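Local atomic coordinates of cytosolic phospholipase A2 delta (Homo sapiens, PDB entry 5IZ5), a protein that hydrolyses glycerophospholipids at the sn-2 position in a calcium-dependent manner, preferring linoleic acid there, and releases a free fatty acid and a lysophospholipid. Residues Q447-Q452 against P464-L469. The protein carries 3 engineered substitutions. Residues are numbered along the deposited sequence; the frame is centred on the assembly and turned at random.
Sequences QKLSGQ and PLYLSL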
# COMPACT_ATOMS: atom_id res chain seq x y z
N GLN B 447 17.76 -11.77 1.07
CA GLN B 447 16.75 -12.12 2.06
C GLN B 447 15.44 -11.48 1.62
O GLN B 447 15.45 -10.42 0.99
CB GLN B 447 17.14 -11.62 3.45
CG GLN B 447 18.33 -12.35 4.05
CD GLN B 447 18.87 -11.70 5.32
OE1 GLN B 447 18.49 -10.59 5.68
NE2 GLN B 447 19.76 -12.40 6.00
N LYS B 448 14.34 -12.13 1.95
CA LYS B 448 13.02 -11.67 1.53
C LYS B 448 12.07 -11.61 2.71
O LYS B 448 12.25 -12.32 3.70
CB LYS B 448 12.47 -12.60 0.46
CG LYS B 448 13.37 -12.72 -0.76
CD LYS B 448 12.77 -13.62 -1.82
CE LYS B 448 13.74 -14.02 -2.92
NZ LYS B 448 14.90 -13.12 -3.09
N LEU B 449 11.05 -10.76 2.59
CA LEU B 449 10.06 -10.60 3.65
C LEU B 449 9.42 -11.93 4.04
O LEU B 449 9.20 -12.18 5.22
CB LEU B 449 8.98 -9.59 3.23
CG LEU B 449 7.82 -9.37 4.21
CD1 LEU B 449 8.32 -9.03 5.61
CD2 LEU B 449 6.91 -8.27 3.69
N SER B 450 9.13 -12.77 3.05
CA SER B 450 8.53 -14.08 3.31
C SER B 450 9.43 -14.97 4.17
O SER B 450 8.94 -15.77 4.95
CB SER B 450 8.20 -14.80 2.00
OG SER B 450 9.37 -15.06 1.25
N GLY B 451 10.74 -14.82 4.02
CA GLY B 451 11.73 -15.54 4.82
C GLY B 451 11.71 -15.21 6.30
O GLY B 451 12.23 -15.98 7.12
N GLN B 452 11.09 -14.08 6.65
CA GLN B 452 10.94 -13.68 8.04
C GLN B 452 9.95 -14.54 8.83
O GLN B 452 9.93 -14.49 10.05
CB GLN B 452 10.53 -12.20 8.14
CG GLN B 452 11.56 -11.25 7.55
CD GLN B 452 11.25 -9.79 7.81
OE1 GLN B 452 10.30 -9.44 8.52
NE2 GLN B 452 12.05 -8.91 7.23
N PRO B 464 6.68 -8.60 13.22
CA PRO B 464 7.07 -7.30 12.68
C PRO B 464 6.04 -6.75 11.69
O PRO B 464 5.57 -7.48 10.81
CB PRO B 464 8.38 -7.60 11.97
CG PRO B 464 8.23 -9.00 11.50
CD PRO B 464 7.32 -9.70 12.47
N LEU B 465 5.71 -5.48 11.83
CA LEU B 465 4.72 -4.81 10.99
C LEU B 465 5.33 -3.55 10.36
O LEU B 465 5.72 -2.62 11.07
CB LEU B 465 3.48 -4.46 11.81
CG LEU B 465 2.73 -5.68 12.37
CD1 LEU B 465 1.89 -5.33 13.59
CD2 LEU B 465 1.87 -6.33 11.29
N TYR B 466 5.43 -3.54 9.04
CA TYR B 466 6.03 -2.44 8.31
C TYR B 466 4.91 -1.70 7.58
O TYR B 466 4.05 -2.33 6.95
CB TYR B 466 7.05 -2.94 7.29
CG TYR B 466 8.07 -3.97 7.78
CD1 TYR B 466 9.39 -3.61 8.02
CD2 TYR B 466 7.72 -5.31 7.94
CE1 TYR B 466 10.34 -4.55 8.43
CE2 TYR B 466 8.66 -6.26 8.35
CZ TYR B 466 9.97 -5.87 8.60
OH TYR B 466 10.92 -6.79 9.00
N LEU B 467 4.92 -0.36 7.63
CA LEU B 467 3.82 0.43 7.05
C LEU B 467 4.23 1.32 5.88
O LEU B 467 5.36 1.83 5.82
CB LEU B 467 3.14 1.31 8.10
CG LEU B 467 1.78 0.98 8.73
CD1 LEU B 467 1.21 -0.38 8.39
CD2 LEU B 467 1.86 1.16 10.23
N SER B 468 3.29 1.48 4.95
CA SER B 468 3.39 2.45 3.87
C SER B 468 2.01 3.01 3.54
O SER B 468 1.00 2.44 3.92
CB SER B 468 3.96 1.78 2.64
OG SER B 468 3.01 0.89 2.11
N LEU B 469 1.98 4.11 2.80
CA LEU B 469 0.74 4.74 2.35
C LEU B 469 0.57 4.57 0.85
O LEU B 469 1.52 4.81 0.11
CB LEU B 469 0.75 6.24 2.66
CG LEU B 469 0.58 6.67 4.13
CD1 LEU B 469 0.81 8.16 4.33
CD2 LEU B 469 -0.80 6.27 4.65
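The phenol of Y466 donates a hydrogen bond from OH to OE1 of Q452 (2.8 Å), joining strand 463-471 to the 3-10 turn in the loop that precedes it. Relative to the amide, the donor lies in the carbonyl plane, on a lone pair, although the C=O...OH angle is only 101°. OE1 in turn lies close to the plane of the ring, at its rim, with amide and ring planes 51° apart. The two side chains reach toward each other: CG of Q452 is anti to its carbonyl carbon (chi1 -62°) and the chain runs extended beyond it, which carries the amide out to the hydroxyl. NE2 of Q452 also lies 3.0 Å from Y466 OH, and CG of P464 packs 3.7 Å from OE1 of Q452. L449 runs antiparallel alongside the tyrosine, its CD1 3.9 Å from Y466 CE2. W531 stacks on the Y466 ring. With an alanine here instead of Q452, the buried hydroxyl would probably lose its acceptor and a gap open beside it and P464. Strand 463-471 pairs with strand 360-363, which leads to the nucleophile S365, about 10 Å from Y466 between side chains. A buried hydrogen bond beside apolar contacts thus ties the turn to a strand near the active site.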